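Local atomic coordinates of CT263 (Chlamydia trachomatis, PDB entry 4QAS), a protein that probably hydrolyses the N-glycosidic bond of futalosine-type nucleosides, as an MTAN-like nucleosidase in the futalosine route to menaquinone. Residues L62-W72 against F146-V154; V111-L122 against C156-S164. The protein carries 1 engineered substitution. One frame throughout, in Å; residues are numbered along the deposited sequence.

From the N terminus the chain first lays down L62-W72, a proline-rich loop running into strand 71-80, and contact 1 closes 73 residues later, when F146-V154, which includes most of helix 144-153, packs against it. Within that span lies V111-L122, the connection after strand 106-110 plus the first residues of strand 119-124. It meets C156-S164 only after helix 144-153 has passed, so the loops cross. Contact 1 thus ties a helix to a strand's entry, contact 2 a strand connection to strand 158-167. They abut: W72 N to P157 O (3.0 Å) and W72 O to S159 N (2.9 Å) are probable hydrogen bonds joining strand 71-80 to the start of strand 158-167 and the residue before it.

Contact 1: residues L62-W72 against F146-V154; sequences LSPPPSGYDLW and FIAKQASLV
Q150 leaves the helix with CG beside its backbone N, and a bend at chi2 (-53°) turns its amide to the carbonyl of L62; W72, whose CG also lies beside the backbone N, sets one face of its indole against A151. The Q150 NE2 to L62 O hydrogen bond measures 3.0 Å and is nearly straight, 169° at the hydrogen. The acceptor lies almost in the Q150 amide plane, whereas the donor stands 38° out of the L62 carbonyl plane and so uses no lone pair. NE2 also donates to a water at 2.9 Å, which in turn hydrogen-bonds S63 OG; two acceptors thus fix the rotation of the amide. Over the indole face, A151 CB is 3.5 Å from W72 CE3, and A151 CA makes a CH-pi contact 3.8 Å from the centroid of the six-membered ring. In this mixed alpha/beta fold, strand 71-80 runs parallel to strands 7-13 and 158-167, and helix 144-153 covers its entry, I147 and W72 both touching I12 of strand 7-13. At the six-membered ring V154 CG2 approaches W72 CZ2 obliquely, 3.8 Å away, while V154 CG1 meets P65 CG at 3.7 Å, these two side chains lying antiparallel alongside one another. P65 CB and P66 O lie in the indole plane at its edge. On the other flank, L62 CB approaches F146 CE2 to 3.8 Å, oblique to the phenyl ring.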
loop_
_atom_site.group_PDB
_atom_site.type_symbol
_atom_site.label_atom_id
_atom_site.label_comp_id
_atom_site.label_asym_id
_atom_site.label_seq_id
_atom_site.Cartn_x
_atom_site.Cartn_y
_atom_site.Cartn_z
ATOM N N LEU A 62 -3.062 -16.383 -20.586
ATOM C CA LEU A 62 -1.929 -15.534 -20.953
ATOM C C LEU A 62 -1.408 -15.902 -22.330
ATOM O O LEU A 62 -0.209 -15.784 -22.610
ATOM C CB LEU A 62 -0.775 -15.674 -19.943
ATOM C CG LEU A 62 -0.656 -14.717 -18.772
ATOM C CD1 LEU A 62 0.675 -15.007 -18.081
ATOM C CD2 LEU A 62 -0.737 -13.259 -19.157
ATOM N N SER A 63 -2.294 -16.356 -23.203
ATOM C CA SER A 63 -1.915 -16.741 -24.541
ATOM C C SER A 63 -3.018 -16.263 -25.481
ATOM O O SER A 63 -4.167 -16.695 -25.337
ATOM C CB SER A 63 -1.771 -18.251 -24.625
ATOM O OG SER A 63 -1.398 -18.637 -25.933
ATOM N N PRO A 64 -2.697 -15.348 -26.424
ATOM C CA PRO A 64 -1.383 -14.720 -26.613
ATOM C C PRO A 64 -1.031 -13.829 -25.434
ATOM O O PRO A 64 -1.928 -13.321 -24.754
ATOM C CB PRO A 64 -1.567 -13.866 -27.870
ATOM C CG PRO A 64 -3.009 -13.585 -27.935
ATOM C CD PRO A 64 -3.707 -14.779 -27.336
ATOM N N PRO A 65 0.265 -13.673 -25.161
ATOM C CA PRO A 65 0.664 -12.873 -24.015
ATOM C C PRO A 65 0.348 -11.410 -24.245
ATOM O O PRO A 65 0.416 -10.908 -25.382
ATOM C CB PRO A 65 2.181 -13.114 -23.927
ATOM C CG PRO A 65 2.583 -13.476 -25.262
ATOM C CD PRO A 65 1.429 -14.201 -25.888
ATOM N N PRO A 66 -0.014 -10.679 -23.195
ATOM C CA PRO A 66 -0.219 -9.234 -23.321
ATOM C C PRO A 66 1.027 -8.539 -23.850
ATOM O O PRO A 66 2.135 -8.743 -23.354
ATOM C CB PRO A 66 -0.525 -8.807 -21.881
ATOM C CG PRO A 66 -1.064 -10.015 -21.240
ATOM C CD PRO A 66 -0.344 -11.161 -21.846
ATOM N N SER A 67 0.830 -7.676 -24.827
ATOM C CA SER A 67 1.916 -6.909 -25.414
ATOM C C SER A 67 1.936 -5.499 -24.823
ATOM O O SER A 67 0.952 -5.015 -24.252
ATOM C CB SER A 67 1.733 -6.827 -26.929
ATOM O OG SER A 67 0.495 -6.209 -27.225
ATOM N N GLY A 68 3.102 -4.867 -24.920
ATOM C CA GLY A 68 3.226 -3.441 -24.708
ATOM C C GLY A 68 3.656 -3.012 -23.323
ATOM O O GLY A 68 3.890 -1.815 -23.119
ATOM N N TYR A 69 3.715 -3.917 -22.352
ATOM C CA TYR A 69 4.132 -3.503 -21.023
ATOM C C TYR A 69 5.654 -3.356 -20.960
ATOM O O TYR A 69 6.385 -3.887 -21.787
ATOM C CB TYR A 69 3.636 -4.509 -19.980
ATOM C CG TYR A 69 2.125 -4.509 -19.852
ATOM C CD1 TYR A 69 1.472 -3.535 -19.105
ATOM C CD2 TYR A 69 1.351 -5.455 -20.513
ATOM C CE1 TYR A 69 0.086 -3.525 -18.997
ATOM C CE2 TYR A 69 -0.031 -5.448 -20.410
ATOM C CZ TYR A 69 -0.653 -4.474 -19.668
ATOM O OH TYR A 69 -2.027 -4.460 -19.558
ATOM N N ASP A 70 6.116 -2.632 -19.945
ATOM C CA ASP A 70 7.545 -2.471 -19.677
ATOM C C ASP A 70 8.078 -3.441 -18.642
ATOM O O ASP A 70 9.286 -3.670 -18.594
ATOM C CB ASP A 70 7.790 -1.052 -19.189
ATOM C CG ASP A 70 7.437 -0.036 -20.252
ATOM O OD1 ASP A 70 8.101 -0.036 -21.298
ATOM O OD2 ASP A 70 6.478 0.740 -20.083
ATOM N N LEU A 71 7.208 -4.021 -17.839
ATOM C CA LEU A 71 7.585 -4.972 -16.808
ATOM C C LEU A 71 6.341 -5.750 -16.451
ATOM O O LEU A 71 5.248 -5.170 -16.379
ATOM C CB LEU A 71 8.101 -4.247 -15.556
ATOM C CG LEU A 71 8.501 -5.119 -14.361
ATOM C CD1 LEU A 71 9.644 -6.083 -14.677
ATOM C CD2 LEU A 71 8.898 -4.228 -13.197
ATOM N N TRP A 72 6.507 -7.050 -16.238
ATOM C CA TRP A 72 5.507 -7.872 -15.577
ATOM C C TRP A 72 6.007 -8.240 -14.181
ATOM O O TRP A 72 7.183 -8.581 -14.013
ATOM C CB TRP A 72 5.283 -9.188 -16.323
ATOM C CG TRP A 72 4.706 -9.152 -17.700
ATOM C CD1 TRP A 72 4.498 -8.065 -18.497
ATOM C CD2 TRP A 72 4.284 -10.286 -18.451
ATOM N NE1 TRP A 72 3.952 -8.463 -19.694
ATOM C CE2 TRP A 72 3.816 -9.827 -19.691
ATOM C CE3 TRP A 72 4.237 -11.657 -18.168
ATOM C CZ2 TRP A 72 3.323 -10.687 -20.668
ATOM C CZ3 TRP A 72 3.751 -12.516 -19.136
ATOM C CH2 TRP A 72 3.296 -12.031 -20.372
ATOM N N PHE A 146 5.086 -20.810 -16.051
ATOM C CA PHE A 146 4.213 -20.459 -17.159
ATOM C C PHE A 146 4.265 -18.966 -17.449
ATOM O O PHE A 146 4.397 -18.558 -18.604
ATOM C CB PHE A 146 2.787 -20.903 -16.821
ATOM C CG PHE A 146 1.748 -20.388 -17.775
ATOM C CD1 PHE A 146 1.767 -20.799 -19.085
ATOM C CD2 PHE A 146 0.766 -19.489 -17.367
ATOM C CE1 PHE A 146 0.835 -20.353 -20.002
ATOM C CE2 PHE A 146 -0.181 -19.030 -18.284
ATOM C CZ PHE A 146 -0.137 -19.466 -19.605
ATOM N N ILE A 147 4.202 -18.141 -16.402
ATOM C CA ILE A 147 4.169 -16.699 -16.605
ATOM C C ILE A 147 5.507 -16.208 -17.141
ATOM O O ILE A 147 5.554 -15.394 -18.061
ATOM C CB ILE A 147 3.785 -15.993 -15.294
ATOM C CG1 ILE A 147 2.357 -16.381 -14.895
ATOM C CG2 ILE A 147 3.910 -14.477 -15.453
ATOM C CD1 ILE A 147 1.991 -16.038 -13.462
ATOM N N ALA A 148 6.615 -16.661 -16.533
ATOM C CA ALA A 148 7.932 -16.223 -16.997
ATOM C C ALA A 148 8.156 -16.612 -18.448
ATOM O O ALA A 148 8.759 -15.857 -19.225
ATOM C CB ALA A 148 9.035 -16.831 -16.142
ATOM N N LYS A 149 7.724 -17.815 -18.836
ATOM C CA LYS A 149 7.908 -18.241 -20.218
ATOM C C LYS A 149 7.062 -17.405 -21.168
ATOM O O LYS A 149 7.531 -17.013 -22.242
ATOM C CB LYS A 149 7.586 -19.725 -20.352
ATOM C CG LYS A 149 7.739 -20.273 -21.760
ATOM C CD LYS A 149 9.190 -20.187 -22.232
ATOM C CE LYS A 149 9.401 -20.876 -23.576
ATOM N NZ LYS A 149 8.557 -20.282 -24.648
ATOM N N GLN A 150 5.823 -17.089 -20.779
ATOM C CA GLN A 150 5.004 -16.215 -21.618
ATOM C C GLN A 150 5.617 -14.825 -21.731
ATOM O O GLN A 150 5.579 -14.216 -22.803
ATOM C CB GLN A 150 3.561 -16.151 -21.106
ATOM C CG GLN A 150 2.802 -17.476 -21.181
ATOM C CD GLN A 150 2.843 -18.075 -22.563
ATOM O OE1 GLN A 150 3.663 -18.947 -22.848
ATOM N NE2 GLN A 150 1.969 -17.602 -23.440
ATOM N N ALA A 151 6.217 -14.316 -20.649
ATOM C CA ALA A 151 6.880 -13.013 -20.712
ATOM C C ALA A 151 8.008 -13.026 -21.737
ATOM O O ALA A 151 8.229 -12.034 -22.442
ATOM C CB ALA A 151 7.422 -12.635 -19.329
ATOM N N SER A 152 8.727 -14.147 -21.836
ATOM C CA SER A 152 9.816 -14.238 -22.811
ATOM C C SER A 152 9.317 -14.059 -24.245
ATOM O O SER A 152 10.081 -13.636 -25.122
ATOM C CB SER A 152 10.535 -15.578 -22.657
ATOM O OG SER A 152 9.810 -16.612 -23.294
ATOM N N LEU A 153 8.042 -14.345 -24.505
ATOM C CA LEU A 153 7.515 -14.263 -25.862
ATOM C C LEU A 153 7.347 -12.824 -26.333
ATOM O O LEU A 153 7.385 -12.567 -27.542
ATOM C CB LEU A 153 6.169 -14.983 -25.963
ATOM C CG LEU A 153 6.133 -16.508 -25.801
ATOM C CD1 LEU A 153 4.694 -17.009 -25.919
ATOM C CD2 LEU A 153 7.000 -17.198 -26.829
ATOM N N VAL A 154 7.134 -11.881 -25.417
ATOM C CA VAL A 154 6.989 -10.469 -25.757
ATOM C C VAL A 154 8.207 -9.661 -25.329
ATOM O O VAL A 154 8.161 -8.424 -25.329
ATOM C CB VAL A 154 5.681 -9.871 -25.209
ATOM C CG1 VAL A 154 4.490 -10.379 -25.998
ATOM C CG2 VAL A 154 5.521 -10.196 -23.745
HETATM O O HOH W 1 1.334 -18.153 -26.245
HETATM O O HOH W 2 6.269 -6.312 -23.693
#

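Contact 2: residues V111-L122 against C156-S164; sequences VTPIPRLPLAQL and CPCSMIKVS
T112 grips the start of strand 158-167 through its own backbone N and carbonyl O, which belong to successive peptide units. The N donates to C158 O at 3.0 Å, with an N-H...O angle of 168°, and the O accepts from S159 OG at 2.8 Å. A chi1 of -62° places that hydroxyl beside the S159 backbone N, where it can reach the T112 carbonyl, tilted 30° from the carbonyl plane. Two waters bridge the segments on either side of S159 along the strand: one accepts from C158 N and is hydrogen-bonded to T112 OG1, the other accepts from M160 N at 2.9 Å and lies beside T112 O. The apolar part follows. I114 CG1 lies 3.7 Å from S159 CB, and I114 CD1 presses on I161 CG1 at 3.3 Å, closer than ordinary van der Waals contact; the two isoleucine side chains run roughly perpendicular. L117 CD1 adds a looser touch on I161 CG1 at 4.2 Å, brought back to the strand by the type II turn from I114 to L117. At the far end L122 CD2 packs on K162 CE at 4.1 Å, and the ammonium group of K162 continues to a salt bridge with D141 and a hydrogen bond to N74. In the next shell, T92 OG1 bonds both I114 N and M160 O, anchoring loop and strand together, while helix 180-197 supports I161 through L187, I191 and I194. Strands 106-110, 119-124 and 158-167 all pair with strand 90-99 in the mixed beta sheet, flanked by helices, an alpha/beta architecture consistent with the MTAN-like nucleosidases.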
loop_
_atom_site.group_PDB
_atom_site.type_symbol
_atom_site.label_atom_id
_atom_site.label_comp_id
_atom_site.label_asym_id
_atom_site.label_seq_id
_atom_site.Cartn_x
_atom_site.Cartn_y
_atom_site.Cartn_z
ATOM N N VAL A 111 14.699 -15.130 -13.660
ATOM C CA VAL A 111 13.778 -14.010 -13.569
ATOM C C VAL A 111 14.496 -12.871 -12.873
ATOM O O VAL A 111 15.546 -13.032 -12.247
ATOM C CB VAL A 111 12.428 -14.333 -12.896
ATOM C CG1 VAL A 111 11.514 -15.093 -13.841
ATOM C CG2 VAL A 111 12.655 -15.126 -11.660
ATOM N N THR A 112 13.958 -11.678 -13.083
ATOM C CA THR A 112 14.658 -10.454 -12.690
ATOM C C THR A 112 14.379 -10.171 -11.217
ATOM O O THR A 112 13.221 -9.908 -10.857
ATOM C CB THR A 112 14.166 -9.304 -13.535
ATOM O OG1 THR A 112 14.471 -9.586 -14.911
ATOM C CG2 THR A 112 14.832 -7.992 -13.114
ATOM N N PRO A 113 15.383 -10.171 -10.337
ATOM C CA PRO A 113 15.088 -9.972 -8.917
ATOM C C PRO A 113 14.728 -8.530 -8.609
ATOM O O PRO A 113 15.262 -7.579 -9.177
ATOM C CB PRO A 113 16.386 -10.372 -8.207
ATOM C CG PRO A 113 17.211 -11.033 -9.224
ATOM C CD PRO A 113 16.810 -10.453 -10.545
ATOM N N ILE A 114 13.814 -8.388 -7.670
ATOM C CA ILE A 114 13.338 -7.094 -7.199
ATOM C C ILE A 114 14.285 -6.607 -6.116
ATOM O O ILE A 114 14.640 -7.387 -5.217
ATOM C CB ILE A 114 11.920 -7.248 -6.650
ATOM C CG1 ILE A 114 10.989 -7.532 -7.823
ATOM C CG2 ILE A 114 11.477 -6.016 -5.843
ATOM C CD1 ILE A 114 9.753 -8.191 -7.435
ATOM N N PRO A 115 14.674 -5.341 -6.134
ATOM C CA PRO A 115 15.574 -4.828 -5.098
ATOM C C PRO A 115 14.986 -4.968 -3.703
ATOM O O PRO A 115 13.775 -4.842 -3.494
ATOM C CB PRO A 115 15.718 -3.349 -5.460
ATOM C CG PRO A 115 15.344 -3.240 -6.889
ATOM C CD PRO A 115 14.354 -4.317 -7.154
ATOM N N ARG A 116 15.872 -5.218 -2.737
ATOM C CA ARG A 116 15.601 -5.194 -1.303
ATOM C C ARG A 116 14.718 -6.334 -0.814
ATOM O O ARG A 116 14.325 -6.335 0.362
ATOM C CB ARG A 116 15.047 -3.851 -0.840
ATOM C CG ARG A 116 16.140 -2.793 -0.905
ATOM C CD ARG A 116 15.660 -1.438 -0.491
ATOM N NE ARG A 116 14.616 -0.932 -1.378
ATOM C CZ ARG A 116 14.837 -0.241 -2.495
ATOM N NH1 ARG A 116 16.075 0.037 -2.888
ATOM N NH2 ARG A 116 13.810 0.170 -3.225
ATOM N N LEU A 117 14.421 -7.281 -1.636
ATOM C CA LEU A 117 13.772 -8.513 -1.203
ATOM C C LEU A 117 14.795 -9.641 -1.156
ATOM O O LEU A 117 15.726 -9.678 -1.980
ATOM C CB LEU A 117 12.615 -8.925 -2.122
ATOM C CG LEU A 117 11.350 -8.053 -1.993
ATOM C CD1 LEU A 117 10.341 -8.451 -3.064
ATOM C CD2 LEU A 117 10.714 -8.166 -0.626
ATOM N N PRO A 118 14.665 -10.552 -0.195
ATOM C CA PRO A 118 15.576 -11.692 -0.137
ATOM C C PRO A 118 15.327 -12.656 -1.275
ATOM O O PRO A 118 14.212 -12.800 -1.773
ATOM C CB PRO A 118 15.259 -12.334 1.212
ATOM C CG PRO A 118 13.847 -11.949 1.475
ATOM C CD PRO A 118 13.636 -10.612 0.861
ATOM N N LEU A 119 16.400 -13.333 -1.675
ATOM C CA LEU A 119 16.387 -14.163 -2.869
ATOM C C LEU A 119 15.928 -15.580 -2.553
ATOM O O LEU A 119 16.289 -16.155 -1.515
ATOM C CB LEU A 119 17.790 -14.195 -3.471
ATOM C CG LEU A 119 18.457 -12.844 -3.739
ATOM C CD1 LEU A 119 19.856 -13.033 -4.303
ATOM C CD2 LEU A 119 17.609 -12.028 -4.677
ATOM N N ALA A 120 15.212 -16.182 -3.499
ATOM C CA ALA A 120 14.825 -17.586 -3.396
ATOM C C ALA A 120 14.657 -18.173 -4.789
ATOM O O ALA A 120 14.437 -17.452 -5.771
ATOM C CB ALA A 120 13.519 -17.780 -2.625
ATOM N N GLN A 121 14.715 -19.496 -4.854
ATOM C CA GLN A 121 14.417 -20.253 -6.065
ATOM C C GLN A 121 13.017 -20.823 -5.976
ATOM O O GLN A 121 12.517 -21.123 -4.884
ATOM C CB GLN A 121 15.396 -21.404 -6.241
ATOM C CG GLN A 121 16.805 -20.929 -6.610
ATOM C CD GLN A 121 17.796 -22.068 -6.791
ATOM O OE1 GLN A 121 17.740 -23.075 -6.085
ATOM N NE2 GLN A 121 18.714 -21.909 -7.744
ATOM N N LEU A 122 12.357 -20.905 -7.129
ATOM C CA LEU A 122 10.955 -21.300 -7.228
ATOM C C LEU A 122 10.863 -22.500 -8.157
ATOM O O LEU A 122 11.531 -22.547 -9.188
ATOM C CB LEU A 122 10.149 -20.170 -7.817
ATOM C CG LEU A 122 8.649 -20.405 -7.957
ATOM C CD1 LEU A 122 7.975 -20.641 -6.590
ATOM C CD2 LEU A 122 8.043 -19.247 -8.665
ATOM N N CYS A 156 9.494 -9.005 -22.639
ATOM C CA CYS A 156 9.226 -8.122 -21.532
ATOM C C CYS A 156 9.904 -8.675 -20.298
ATOM O O CYS A 156 9.669 -9.850 -19.947
ATOM C CB CYS A 156 7.727 -8.059 -21.314
ATOM S SG CYS A 156 7.248 -6.845 -20.121
ATOM N N PRO A 157 10.655 -7.876 -19.532
ATOM C CA PRO A 157 11.222 -8.407 -18.289
ATOM C C PRO A 157 10.118 -8.845 -17.330
ATOM O O PRO A 157 9.021 -8.280 -17.297
ATOM C CB PRO A 157 12.010 -7.223 -17.711
ATOM C CG PRO A 157 12.077 -6.199 -18.775
ATOM C CD PRO A 157 10.957 -6.448 -19.721
ATOM N N CYS A 158 10.408 -9.888 -16.548
ATOM C CA CYS A 158 9.470 -10.468 -15.594
ATOM C C CYS A 158 10.139 -10.624 -14.243
ATOM O O CYS A 158 11.261 -11.152 -14.163
ATOM C CB CYS A 158 9.007 -11.853 -16.067
ATOM S SG CYS A 158 7.679 -12.594 -15.115
ATOM N N SER A 159 9.472 -10.155 -13.200
ATOM C CA SER A 159 9.918 -10.316 -11.829
ATOM C C SER A 159 8.838 -11.037 -11.056
ATOM O O SER A 159 7.682 -11.063 -11.461
ATOM C CB SER A 159 10.193 -8.964 -11.168
ATOM O OG SER A 159 11.213 -8.262 -11.800
ATOM N N MET A 160 9.231 -11.658 -9.955
ATOM C CA MET A 160 8.328 -12.441 -9.136
ATOM C C MET A 160 8.502 -12.108 -7.677
ATOM O O MET A 160 9.618 -11.978 -7.197
ATOM C CB MET A 160 8.636 -13.910 -9.266
ATOM C CG MET A 160 7.993 -14.541 -10.416
ATOM S SD MET A 160 8.394 -16.249 -10.508
ATOM C CE MET A 160 8.022 -16.568 -12.226
ATOM N N ILE A 161 7.382 -11.969 -7.007
ATOM C CA ILE A 161 7.287 -11.835 -5.557
ATOM C C ILE A 161 6.493 -13.044 -5.089
ATOM O O ILE A 161 5.373 -13.269 -5.553
ATOM C CB ILE A 161 6.526 -10.567 -5.155
ATOM C CG1 ILE A 161 7.230 -9.323 -5.682
ATOM C CG2 ILE A 161 6.398 -10.490 -3.646
ATOM C CD1 ILE A 161 6.392 -8.043 -5.610
ATOM N N LYS A 162 7.067 -13.822 -4.179
ATOM C CA LYS A 162 6.378 -14.979 -3.633
ATOM C C LYS A 162 6.445 -14.910 -2.118
ATOM O O LYS A 162 7.520 -14.754 -1.553
ATOM C CB LYS A 162 6.976 -16.287 -4.145
ATOM C CG LYS A 162 6.857 -16.435 -5.663
ATOM C CD LYS A 162 5.461 -16.830 -6.140
ATOM C CE LYS A 162 5.243 -16.483 -7.625
ATOM N NZ LYS A 162 4.050 -17.123 -8.201
ATOM N N VAL A 163 5.284 -15.056 -1.484
ATOM C CA VAL A 163 5.197 -15.089 -0.024
ATOM C C VAL A 163 4.971 -16.530 0.407
ATOM O O VAL A 163 4.128 -17.221 -0.152
ATOM C CB VAL A 163 4.108 -14.145 0.515
ATOM C CG1 VAL A 163 2.747 -14.515 0.046
ATOM C CG2 VAL A 163 4.154 -14.101 2.040
ATOM N N SER A 164 5.771 -16.987 1.366
ATOM C CA SER A 164 5.650 -18.360 1.864
ATOM C C SER A 164 4.329 -18.540 2.603
ATOM O O SER A 164 4.053 -17.860 3.606
ATOM C CB SER A 164 6.838 -18.683 2.746
ATOM O OG SER A 164 7.032 -17.663 3.681
HETATM O O HOH W 3 12.045 -11.925 -9.379
HETATM O O HOH W 4 13.056 -11.195 -16.733
#